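Local coordinates for protein lysozyme M1 (Streptomyces coelicolor, PDB 1JFX) that hydrolyses the beta-1,4 linkages between N-acetylmuramic acid and N-acetylglucosamine in bacterial peptidoglycan, acting as a secreted family 25 muramidase, at residues A[17-22]-A[46-51]; A[27-32]-A[179-184]; A[51-54]-A[58-61]; A[185-190]-A[194-199]; A[200-203]-A[207-210]. All blocks are in the same frame, centred on the assembly; numbering follows the deposited sequence.

Contact 1 of 5, residues A[17-22]-A[46-51]; sequences INWSSV and SANYTN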
# COMPACT_ATOMS: atom_id res chain seq x y z
N ILE A 17 4.15 18.43 -2.53
CA ILE A 17 5.23 17.85 -1.73
C ILE A 17 6.61 18.10 -2.31
O ILE A 17 6.81 17.96 -3.52
CB ILE A 17 5.04 16.33 -1.62
CG1 ILE A 17 3.70 16.02 -0.94
CG2 ILE A 17 6.22 15.69 -0.85
CD1 ILE A 17 3.37 14.50 -0.92
N ASN A 18 7.55 18.49 -1.46
CA ASN A 18 8.93 18.68 -1.92
C ASN A 18 9.63 17.37 -1.57
O ASN A 18 10.04 17.16 -0.41
CB ASN A 18 9.61 19.84 -1.19
CG ASN A 18 11.00 20.10 -1.72
OD1 ASN A 18 11.69 19.17 -2.11
ND2 ASN A 18 11.41 21.36 -1.73
N TRP A 19 9.76 16.49 -2.55
CA TRP A 19 10.37 15.20 -2.30
C TRP A 19 11.85 15.21 -1.96
O TRP A 19 12.34 14.29 -1.30
CB TRP A 19 10.08 14.24 -3.47
CG TRP A 19 8.61 13.88 -3.53
CD1 TRP A 19 7.63 14.52 -4.22
CD2 TRP A 19 7.97 12.83 -2.80
NE1 TRP A 19 6.40 13.93 -3.98
CE2 TRP A 19 6.59 12.88 -3.12
CE3 TRP A 19 8.43 11.83 -1.92
CZ2 TRP A 19 5.67 11.98 -2.58
CZ3 TRP A 19 7.51 10.94 -1.38
CH2 TRP A 19 6.14 11.02 -1.71
N SER A 20 12.59 16.23 -2.38
CA SER A 20 14.00 16.26 -2.01
C SER A 20 14.05 16.47 -0.49
O SER A 20 14.95 15.96 0.18
CB SER A 20 14.76 17.38 -2.75
OG SER A 20 14.32 18.68 -2.40
N SER A 21 13.08 17.20 0.04
CA SER A 21 13.04 17.41 1.49
C SER A 21 12.64 16.15 2.23
O SER A 21 13.11 15.90 3.34
CB SER A 21 12.09 18.54 1.84
OG SER A 21 12.63 19.76 1.35
N VAL A 22 11.77 15.35 1.61
CA VAL A 22 11.33 14.10 2.24
C VAL A 22 12.54 13.17 2.34
O VAL A 22 12.76 12.51 3.36
CB VAL A 22 10.21 13.42 1.39
CG1 VAL A 22 9.93 12.01 1.92
CG2 VAL A 22 8.95 14.26 1.45
N SER A 46 0.79 11.57 -10.66
CA SER A 46 1.89 11.68 -11.61
C SER A 46 3.07 12.50 -11.12
O SER A 46 4.22 12.09 -11.29
CB SER A 46 1.38 12.27 -12.93
OG SER A 46 0.64 11.30 -13.64
N ALA A 47 2.79 13.64 -10.51
CA ALA A 47 3.87 14.48 -10.01
C ALA A 47 4.57 13.80 -8.84
O ALA A 47 5.79 13.79 -8.77
CB ALA A 47 3.33 15.85 -9.59
N ASN A 48 3.81 13.21 -7.92
CA ASN A 48 4.44 12.56 -6.79
C ASN A 48 5.32 11.40 -7.24
O ASN A 48 6.45 11.23 -6.79
CB ASN A 48 3.40 12.03 -5.80
CG ASN A 48 2.82 13.13 -4.93
OD1 ASN A 48 3.50 14.12 -4.63
ND2 ASN A 48 1.57 12.96 -4.49
N TYR A 49 4.78 10.59 -8.15
CA TYR A 49 5.49 9.42 -8.65
C TYR A 49 6.79 9.83 -9.33
O TYR A 49 7.82 9.18 -9.15
CB TYR A 49 4.58 8.68 -9.63
CG TYR A 49 4.97 7.25 -9.92
CD1 TYR A 49 4.72 6.24 -8.99
CD2 TYR A 49 5.53 6.90 -11.14
CE1 TYR A 49 5.01 4.90 -9.29
CE2 TYR A 49 5.82 5.57 -11.45
CZ TYR A 49 5.56 4.58 -10.52
OH TYR A 49 5.82 3.26 -10.84
N THR A 50 6.73 10.91 -10.10
CA THR A 50 7.92 11.40 -10.81
C THR A 50 8.93 11.99 -9.84
O THR A 50 10.12 11.62 -9.84
CB THR A 50 7.52 12.48 -11.84
OG1 THR A 50 6.65 11.90 -12.82
CG2 THR A 50 8.76 13.07 -12.54
N ASN A 51 8.45 12.91 -8.99
CA ASN A 51 9.33 13.60 -8.07
C ASN A 51 9.93 12.72 -6.97
O ASN A 51 11.07 12.93 -6.57
CB ASN A 51 8.60 14.81 -7.47
CG ASN A 51 8.17 15.81 -8.55
OD1 ASN A 51 8.79 15.90 -9.61
ND2 ASN A 51 7.13 16.58 -8.26
O HOH W 1 2.66 16.71 -4.53
O HOH W 2 5.67 16.50 -5.73
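Ile17 meets Asn48 with the end of its side chain, CD1 lying 3.7 Å from Asn48 OD1, while its backbone reaches the same amide through solvent. One water accepts from Ile17 N and donates to Asn48 OD1 at 2.7 Å; a second donates to Ile17 O and accepts from Asn51 ND2 at 2.9 Å. Asn18 caps the helix that follows: its OD1 receives Ser21 N at 3.2 Å, from above the carbonyl plane, and more weakly Ser20 N. Trp19, in the first turn, carries the contact. Its CG is anti to the carbonyl carbon (chi1 -68°), which swings the indole toward helix 45-54. There NE1 donates to Asn48 OD1 at 3.0 Å, with an N-H...O angle of 154°; the acceptor lies in the indole plane, whereas the donor is tilted 32° from the amide's carbonyl plane. The indole and the Asn48 amide stand steeply to each other. One indole face has Asn48 O above its rim and the opposite face has Ile17 CG2, so the ring is clamped between the helix backbone and its own segment. Asn51 approaches obliquely, its CB 3.4 Å from Trp19 CD1. Asn48 OD1 is thus a shared acceptor for the indole and bridging water, which should help fix the rotation of its buried amide. Trp19 and Asn48 also touch Val10 of strand 6-10, and behind them lie Ala30 and Ile32 of strand 29-36. Two helices joined side by side over parallel strands is the packing of the outer layer of a beta/alpha-barrel, here that of the glycosyl hydrolase 25 catalytic domain.

Contact 2 of 5, residues A[27-32]-A[179-184]; sequences MSFAYI and WTFWQY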
# COMPACT_ATOMS: atom_id res chain seq x y z
N MET A 27 13.79 9.75 4.97
CA MET A 27 12.87 8.74 4.48
C MET A 27 13.52 7.94 3.36
O MET A 27 14.22 8.50 2.50
CB MET A 27 11.58 9.39 3.96
CG MET A 27 10.83 10.18 5.02
SD MET A 27 10.32 9.09 6.39
CE MET A 27 9.51 10.31 7.49
N SER A 28 13.27 6.63 3.36
CA SER A 28 13.81 5.73 2.34
C SER A 28 12.78 5.32 1.29
O SER A 28 13.14 5.00 0.15
CB SER A 28 14.33 4.44 2.99
OG SER A 28 15.38 4.68 3.91
N PHE A 29 11.51 5.32 1.66
CA PHE A 29 10.47 4.86 0.75
C PHE A 29 9.15 5.60 0.91
O PHE A 29 8.94 6.32 1.89
CB PHE A 29 10.24 3.34 0.97
CG PHE A 29 9.56 3.00 2.28
CD1 PHE A 29 8.17 2.98 2.39
CD2 PHE A 29 10.32 2.70 3.42
CE1 PHE A 29 7.54 2.68 3.60
CE2 PHE A 29 9.70 2.40 4.64
CZ PHE A 29 8.30 2.39 4.72
N ALA A 30 8.27 5.41 -0.06
CA ALA A 30 6.95 6.00 -0.02
C ALA A 30 5.96 5.26 -0.90
O ALA A 30 6.32 4.71 -1.93
CB ALA A 30 7.01 7.47 -0.46
N TYR A 31 4.71 5.22 -0.44
CA TYR A 31 3.62 4.68 -1.25
C TYR A 31 2.76 5.90 -1.56
O TYR A 31 2.54 6.76 -0.70
CB TYR A 31 2.84 3.59 -0.52
CG TYR A 31 3.40 2.22 -0.85
CD1 TYR A 31 3.29 1.69 -2.15
CD2 TYR A 31 4.05 1.45 0.12
CE1 TYR A 31 3.81 0.43 -2.46
CE2 TYR A 31 4.56 0.19 -0.18
CZ TYR A 31 4.44 -0.31 -1.47
OH TYR A 31 4.93 -1.57 -1.76
N ILE A 32 2.31 5.98 -2.81
CA ILE A 32 1.55 7.12 -3.33
C ILE A 32 0.20 6.68 -3.90
O ILE A 32 0.14 5.76 -4.71
CB ILE A 32 2.39 7.77 -4.46
CG1 ILE A 32 3.74 8.20 -3.89
CG2 ILE A 32 1.62 8.94 -5.11
CD1 ILE A 32 4.84 8.39 -4.96
N TRP A 179 4.62 -8.78 9.51
CA TRP A 179 4.27 -7.59 8.76
C TRP A 179 5.51 -7.16 7.98
O TRP A 179 6.63 -7.39 8.41
CB TRP A 179 3.82 -6.45 9.69
CG TRP A 179 4.82 -6.06 10.74
CD1 TRP A 179 4.96 -6.62 11.97
CD2 TRP A 179 5.79 -5.00 10.66
NE1 TRP A 179 5.95 -5.98 12.67
CE2 TRP A 179 6.47 -4.98 11.90
CE3 TRP A 179 6.13 -4.07 9.67
CZ2 TRP A 179 7.48 -4.06 12.18
CZ3 TRP A 179 7.14 -3.15 9.95
CH2 TRP A 179 7.80 -3.15 11.19
N THR A 180 5.28 -6.56 6.81
CA THR A 180 6.36 -6.07 5.95
C THR A 180 6.45 -4.54 6.11
O THR A 180 7.54 -4.00 6.24
CB THR A 180 6.10 -6.47 4.49
OG1 THR A 180 6.18 -7.90 4.39
CG2 THR A 180 7.15 -5.85 3.56
N PHE A 181 5.30 -3.86 6.08
CA PHE A 181 5.26 -2.41 6.31
C PHE A 181 4.27 -2.20 7.45
O PHE A 181 3.35 -3.01 7.64
CB PHE A 181 4.76 -1.65 5.08
CG PHE A 181 5.72 -1.66 3.93
CD1 PHE A 181 6.82 -0.82 3.93
CD2 PHE A 181 5.51 -2.50 2.85
CE1 PHE A 181 7.70 -0.80 2.86
CE2 PHE A 181 6.40 -2.50 1.77
CZ PHE A 181 7.48 -1.65 1.77
N TRP A 182 4.45 -1.12 8.20
CA TRP A 182 3.54 -0.82 9.29
C TRP A 182 3.30 0.68 9.36
O TRP A 182 4.23 1.47 9.53
CB TRP A 182 4.13 -1.35 10.61
CG TRP A 182 3.51 -0.82 11.88
CD1 TRP A 182 2.20 -0.45 12.09
CD2 TRP A 182 4.20 -0.60 13.12
NE1 TRP A 182 2.05 -0.01 13.39
CE2 TRP A 182 3.25 -0.09 14.04
CE3 TRP A 182 5.52 -0.78 13.53
CZ2 TRP A 182 3.60 0.24 15.35
CZ3 TRP A 182 5.86 -0.45 14.84
CH2 TRP A 182 4.90 0.05 15.73
N GLN A 183 2.04 1.08 9.18
CA GLN A 183 1.67 2.49 9.26
C GLN A 183 1.36 2.72 10.73
O GLN A 183 0.33 2.24 11.23
CB GLN A 183 0.43 2.76 8.41
CG GLN A 183 0.12 4.24 8.20
CD GLN A 183 -1.17 4.39 7.44
OE1 GLN A 183 -2.24 4.09 7.97
NE2 GLN A 183 -1.08 4.83 6.18
N TYR A 184 2.23 3.46 11.42
CA TYR A 184 2.08 3.67 12.86
C TYR A 184 1.57 5.04 13.28
O TYR A 184 1.34 5.28 14.47
CB TYR A 184 3.41 3.37 13.56
CG TYR A 184 4.56 4.26 13.14
CD1 TYR A 184 4.77 5.49 13.74
CD2 TYR A 184 5.44 3.86 12.12
CE1 TYR A 184 5.82 6.31 13.35
CE2 TYR A 184 6.50 4.68 11.72
CZ TYR A 184 6.68 5.91 12.35
OH TYR A 184 7.70 6.74 12.02
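Phe29 and Phe181 are brought together by different first torsions. Phe29 CG sits between its backbone N and carbonyl carbon (chi1 70°), and Phe181 CG lies anti to its carbonyl carbon. Both rings thereby project inward from strands 29-36 and 181-185, which do not pair directly, and with Tyr31 they form an aromatic cluster inside the beta-barrel of the family 25 fold. The nearest CA atoms, those of Tyr31 and Phe181, are 10.5 Å apart, a gap spanned by side chains alone. The two phenylalanines slide past each other in opposite directions, with Phe181 CE1 over the rim of one Phe29 face, 3.6 Å from Phe29 CE1; their planes are inclined at 55°. Tyr31 adds a T-shaped (edge-to-face) pair, its CE2 edge directed at the face of Phe181, with the planes at 86° and the centroids 5.5 Å apart. All three residues are buried. The Tyr31 hydroxyl bonds to Pro94 O, so its polar end is satisfied beyond the cluster, while its ring also meets Trp161 and touches Asp9, a predicted active-site residue. Phe202 extends the cluster on Phe181. In the edge-to-face pair the closest approach is Tyr31 CE2 to Phe181 CE2, 3.8 Å.

Contact 3 of 5, residues A[51-54]-A[58-61]; sequences NAYN and IRGA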
# COMPACT_ATOMS: atom_id res chain seq x y z
N ASN A 51 8.45 12.91 -8.99
CA ASN A 51 9.33 13.60 -8.07
C ASN A 51 9.93 12.72 -6.97
O ASN A 51 11.07 12.93 -6.57
CB ASN A 51 8.60 14.81 -7.47
CG ASN A 51 8.17 15.81 -8.55
OD1 ASN A 51 8.79 15.90 -9.61
ND2 ASN A 51 7.13 16.58 -8.26
N ALA A 52 9.17 11.75 -6.49
CA ALA A 52 9.71 10.85 -5.48
C ALA A 52 10.87 10.07 -6.11
O ALA A 52 11.93 9.92 -5.51
CB ALA A 52 8.63 9.89 -4.98
N TYR A 53 10.66 9.59 -7.34
CA TYR A 53 11.71 8.84 -8.03
C TYR A 53 12.95 9.72 -8.22
O TYR A 53 14.06 9.31 -7.90
CB TYR A 53 11.19 8.35 -9.40
CG TYR A 53 12.27 7.71 -10.27
CD1 TYR A 53 13.18 8.51 -10.98
CD2 TYR A 53 12.44 6.33 -10.29
CE1 TYR A 53 14.24 7.94 -11.68
CE2 TYR A 53 13.50 5.75 -10.99
CZ TYR A 53 14.40 6.55 -11.67
OH TYR A 53 15.50 6.00 -12.29
N ASN A 54 12.76 10.94 -8.72
CA ASN A 54 13.91 11.80 -8.96
C ASN A 54 14.67 12.15 -7.69
O ASN A 54 15.88 12.39 -7.72
CB ASN A 54 13.48 13.09 -9.68
CG ASN A 54 13.04 12.85 -11.12
OD1 ASN A 54 13.39 11.84 -11.72
ND2 ASN A 54 12.29 13.80 -11.68
N ILE A 58 12.56 5.22 -2.83
CA ILE A 58 12.09 3.94 -3.39
C ILE A 58 10.58 4.07 -3.20
O ILE A 58 10.09 4.13 -2.08
CB ILE A 58 12.67 2.75 -2.60
CG1 ILE A 58 14.20 2.71 -2.80
CG2 ILE A 58 12.06 1.44 -3.08
CD1 ILE A 58 14.90 1.70 -1.91
N ARG A 59 9.84 4.13 -4.30
CA ARG A 59 8.42 4.39 -4.22
C ARG A 59 7.51 3.48 -5.00
O ARG A 59 7.92 2.92 -6.02
CB ARG A 59 8.17 5.83 -4.66
CG ARG A 59 8.71 6.16 -6.06
CD ARG A 59 7.63 5.99 -7.10
NE ARG A 59 8.07 6.36 -8.45
CZ ARG A 59 8.70 5.54 -9.28
NH1 ARG A 59 8.99 4.30 -8.89
NH2 ARG A 59 8.98 5.92 -10.52
N GLY A 60 6.28 3.36 -4.53
CA GLY A 60 5.29 2.52 -5.19
C GLY A 60 3.94 3.22 -5.18
O GLY A 60 3.79 4.29 -4.59
N ALA A 61 2.95 2.61 -5.83
CA ALA A 61 1.60 3.17 -5.91
C ALA A 61 0.60 2.29 -5.17
O ALA A 61 0.86 1.10 -4.96
CB ALA A 61 1.19 3.26 -7.36
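Ala52 CB rests against the aliphatic part of Arg59, 3.9 Å from Arg59 CG, where helix 45-54 packs on strand 58-64. In this beta/alpha-barrel, helix 45-54 ends, a short loop follows, and strand 58-64 begins, parallel to strand 29-36. The next residue, Tyr53, lays its CB over a face of the Arg59 guanidinium, and its ring lies aslant to that group, the planes 38° apart. No hydrogen bond crosses between 51-54 and 58-61, so the contact is made by packing. The shape of Arg59 explains the fit. Its CG occupies the position between backbone N and carbonyl carbon (chi1 56°), and the chain bends at chi2 (94°), which carries the guanidinium alongside Tyr53 CB.

Farther out, the charged end is anchored by polar partners. Arg59 NE donates to Tyr49 O, one turn earlier in the helix, and NH1 bonds to Thr92 OG1; Tyr49 adds a cation-pi contact to the guanidinium. Ala52 also touches Trp19 and Ile32, while the Tyr53 ring has its own cation-pi partner in Arg91. Within the contact itself, Arg59 NH2 comes equally close to two Tyr53 atoms, 3.5 Å from both CB and CD2.

Contact 4 of 5, residues A[185-190]-A[194-199]; sequences SATGRV and SGDVDR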
# COMPACT_ATOMS: atom_id res chain seq x y z
N SER A 185 1.40 5.92 12.31
CA SER A 185 0.88 7.25 12.59
C SER A 185 0.27 7.87 11.36
O SER A 185 0.75 7.64 10.25
CB SER A 185 1.98 8.18 13.10
OG SER A 185 1.46 9.48 13.34
N ALA A 186 -0.78 8.66 11.56
CA ALA A 186 -1.41 9.39 10.47
C ALA A 186 -1.25 10.87 10.76
O ALA A 186 -1.77 11.71 10.03
CB ALA A 186 -2.90 9.02 10.38
N THR A 187 -0.53 11.19 11.83
CA THR A 187 -0.36 12.58 12.26
C THR A 187 1.10 12.98 12.42
O THR A 187 1.44 13.80 13.29
CB THR A 187 -1.09 12.80 13.59
OG1 THR A 187 -0.69 11.80 14.54
CG2 THR A 187 -2.60 12.72 13.38
N GLY A 188 1.97 12.42 11.59
CA GLY A 188 3.38 12.74 11.71
C GLY A 188 3.78 14.03 11.01
O GLY A 188 2.97 14.76 10.44
N ARG A 189 5.08 14.30 11.06
CA ARG A 189 5.64 15.47 10.42
C ARG A 189 6.87 15.02 9.64
O ARG A 189 7.64 14.16 10.11
CB ARG A 189 6.05 16.52 11.47
CG ARG A 189 4.89 17.26 12.09
CD ARG A 189 4.18 18.10 11.06
NE ARG A 189 3.09 18.87 11.64
CZ ARG A 189 1.86 18.40 11.85
NH1 ARG A 189 1.54 17.15 11.54
NH2 ARG A 189 0.93 19.20 12.38
N VAL A 190 7.03 15.56 8.44
CA VAL A 190 8.19 15.24 7.63
C VAL A 190 8.48 16.46 6.76
O VAL A 190 7.56 17.08 6.21
CB VAL A 190 7.98 14.00 6.72
CG1 VAL A 190 7.00 14.31 5.60
CG2 VAL A 190 9.32 13.55 6.14
N SER A 194 3.46 19.50 4.09
CA SER A 194 2.80 20.41 5.02
C SER A 194 1.63 19.70 5.68
O SER A 194 0.75 19.18 5.00
CB SER A 194 2.31 21.67 4.30
OG SER A 194 3.39 22.47 3.87
N GLY A 195 1.63 19.69 7.01
CA GLY A 195 0.54 19.07 7.75
C GLY A 195 0.76 17.61 8.11
O GLY A 195 1.86 17.07 8.00
N ASP A 196 -0.31 16.97 8.56
CA ASP A 196 -0.25 15.57 8.97
C ASP A 196 0.16 14.63 7.85
O ASP A 196 -0.34 14.72 6.73
CB ASP A 196 -1.62 15.10 9.50
CG ASP A 196 -1.99 15.75 10.82
OD1 ASP A 196 -1.10 16.21 11.56
OD2 ASP A 196 -3.20 15.78 11.13
N VAL A 197 1.09 13.74 8.14
CA VAL A 197 1.52 12.76 7.14
C VAL A 197 1.53 11.37 7.77
O VAL A 197 1.81 11.22 8.96
CB VAL A 197 2.93 13.08 6.57
CG1 VAL A 197 4.01 12.81 7.62
CG2 VAL A 197 3.17 12.24 5.31
N ASP A 198 1.18 10.37 6.97
CA ASP A 198 1.19 8.98 7.41
C ASP A 198 2.64 8.51 7.42
O ASP A 198 3.36 8.67 6.42
CB ASP A 198 0.44 8.08 6.43
CG ASP A 198 -1.05 8.35 6.39
OD1 ASP A 198 -1.59 8.97 7.33
OD2 ASP A 198 -1.70 7.91 5.40
N ARG A 199 3.07 7.92 8.54
CA ARG A 199 4.44 7.42 8.66
C ARG A 199 4.44 5.91 8.75
O ARG A 199 3.60 5.30 9.43
CB ARG A 199 5.13 8.01 9.89
CG ARG A 199 5.28 9.54 9.83
CD ARG A 199 6.29 10.06 10.85
NE ARG A 199 7.61 9.48 10.60
CZ ARG A 199 8.69 9.74 11.34
NH1 ARG A 199 8.60 10.58 12.36
NH2 ARG A 199 9.85 9.14 11.06
O HOH W 3 -2.06 12.04 7.14
O HOH W 4 -1.79 18.32 13.02
O HOH W 5 4.60 16.88 7.66
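Gly188 O is gripped by Val197 N at 3.1 Å and by Arg189 NH1 at 3.0 Å, two donors reaching it from opposite faces of its carbonyl plane. The bond from Val197 N belongs to an antiparallel pairing with a beta bulge: Ser185 pairs with Arg199 and Gly188 with Val197, both hydrogen-bonded pairs, and the register slips by one between them. The chain turns a corner at Ala186 and Thr187, where an ST turn closes as Thr187 N donates to Ser185 OG at 3.0 Å. Gly188 N returns a bond to Val197 O, and Arg199 N donates to Ser185 O. Gly188 also leaves room for Arg199, whose CD passes 4.0 Å from Gly188 CA.

Arg189 starts away from the other strand, but its bend at chi2 (-66°) folds the guanidinium back onto it. NH1 then makes a salt bridge to Asp196 OD1 at 2.8 Å, nearly straight at 166° and using the anti lone pair of the carboxylate. A water links Arg189 NH2 to the same oxygen, closing a small ring at the surface. On the buried side Val190 and Val197 cross at about a right angle through their CG1 methyls. Asp198, on strand 196-202, has its OD2 close to OD1 of Asp9, a predicted active-site residue. On its other oxygen, a water joins Asp198 OD1 to Ala186 O, and Asp198 OD1 lies 3.2 Å from Ala186 CA.

Contact 5 of 5, residues A[200-203]-A[207-210]; sequences NKFN and ARLL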
# COMPACT_ATOMS: atom_id res chain seq x y z
N ASN A 200 5.40 5.31 8.06
CA ASN A 200 5.53 3.85 7.99
C ASN A 200 6.92 3.38 8.33
O ASN A 200 7.91 4.09 8.12
CB ASN A 200 5.24 3.39 6.57
CG ASN A 200 3.87 3.77 6.13
OD1 ASN A 200 2.89 3.20 6.59
ND2 ASN A 200 3.78 4.76 5.24
N LYS A 201 6.98 2.15 8.85
CA LYS A 201 8.24 1.50 9.15
C LYS A 201 8.29 0.25 8.24
O LYS A 201 7.25 -0.35 7.94
CB LYS A 201 8.27 1.06 10.62
CG LYS A 201 9.54 0.35 11.04
CD LYS A 201 9.55 0.12 12.54
CE LYS A 201 10.63 -0.86 12.98
NZ LYS A 201 12.02 -0.37 12.73
N PHE A 202 9.49 -0.11 7.78
CA PHE A 202 9.68 -1.30 6.96
C PHE A 202 10.35 -2.34 7.86
O PHE A 202 11.29 -2.02 8.58
CB PHE A 202 10.58 -1.00 5.75
CG PHE A 202 11.05 -2.24 5.01
CD1 PHE A 202 10.17 -2.95 4.19
CD2 PHE A 202 12.36 -2.68 5.15
CE1 PHE A 202 10.60 -4.10 3.50
CE2 PHE A 202 12.80 -3.83 4.46
CZ PHE A 202 11.92 -4.54 3.64
N ASN A 203 9.86 -3.58 7.82
CA ASN A 203 10.40 -4.63 8.68
C ASN A 203 11.62 -5.29 8.06
O ASN A 203 11.54 -6.41 7.55
CB ASN A 203 9.31 -5.67 8.97
CG ASN A 203 9.61 -6.50 10.21
OD1 ASN A 203 10.63 -6.32 10.86
ND2 ASN A 203 8.70 -7.41 10.54
N ALA A 207 18.86 -3.12 2.52
CA ALA A 207 19.06 -4.09 1.44
C ALA A 207 17.80 -4.90 1.15
O ALA A 207 17.50 -5.19 -0.01
CB ALA A 207 20.22 -5.03 1.77
N ARG A 208 17.07 -5.28 2.20
CA ARG A 208 15.85 -6.06 2.03
C ARG A 208 14.77 -5.21 1.33
O ARG A 208 14.01 -5.73 0.52
CB ARG A 208 15.35 -6.56 3.38
CG ARG A 208 14.14 -7.48 3.29
CD ARG A 208 13.92 -8.25 4.60
NE ARG A 208 12.73 -9.09 4.55
CZ ARG A 208 12.47 -10.06 5.41
NH1 ARG A 208 13.31 -10.32 6.41
NH2 ARG A 208 11.36 -10.78 5.29
N LEU A 209 14.75 -3.92 1.63
CA LEU A 209 13.77 -3.01 1.01
C LEU A 209 14.07 -2.94 -0.49
O LEU A 209 13.16 -3.00 -1.33
CB LEU A 209 13.86 -1.61 1.63
CG LEU A 209 13.03 -0.53 0.93
CD1 LEU A 209 11.53 -0.83 1.10
CD2 LEU A 209 13.35 0.84 1.53
N LEU A 210 15.35 -2.80 -0.83
CA LEU A 210 15.76 -2.72 -2.24
C LEU A 210 15.45 -4.04 -2.95
O LEU A 210 15.04 -4.06 -4.12
CB LEU A 210 17.26 -2.40 -2.34
CG LEU A 210 17.83 -2.23 -3.75
CD1 LEU A 210 17.19 -1.03 -4.44
CD2 LEU A 210 19.34 -2.06 -3.67
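Phe202 crosses to the C-terminal helix with its ring. From CB, the first torsion sets CG anti to the backbone N (chi1 168°), aiming the ring at Leu209. CG and CD1 lie beside the Leu209 CD1 methyl, which is 4.0 Å from Phe202 CD1. Along the ring's other edge, under the same face, CD2 and CE2 run beneath Leu209 CB, with CE2 3.7 Å from it. That methylene stands over the face as a CH-pi contact, 4.0 Å from the ring centroid and 21° off the normal. CE2 also comes within 3.4 Å of Leu209 N, so the ring packs against the helix backbone as well as its side chain. At the tip, CZ meets Arg208 CG at 3.7 Å, from the ring edge. Arg208 is extended from CG to NE and passes its guanidinium face over Asn203 O, a distant approach. Nothing polar bonds across the contact; Asn203 ND2 instead donates to Trp179 O.

Phe202 also meets the ring of Phe181 and touches Phe29, and both Phe202 and Leu209 touch Val5. Helix 206-214 is thereby packed at one end of the barrel, against strand 196-202 that precedes it and against Phe29 of strand 29-36.

Contact 2 is the core of the set, wholly buried and purely aromatic, whereas contact 4 is a surface connection dominated by backbone bonds, a salt bridge and waters. Contact 1 joins two helices and is partly buried; contacts 3 and 5 each join a helix to a strand, the former buried, the latter partly so. Contacts 1 and 3 share helix 45-54 and Asn51, but the first uses an indole-to-amide bond with water and the second packs an arginine. Contact 5 is mostly apolar, with a CH-pi contact and the aliphatic part of an arginine, and extends the aromatic cluster of contact 2 toward helix 206-214. Contacts 4 and 5 occupy successive parts of strand 196-202. Neighbouring strands 29-36 and 58-64 tie contact 2 to contact 3.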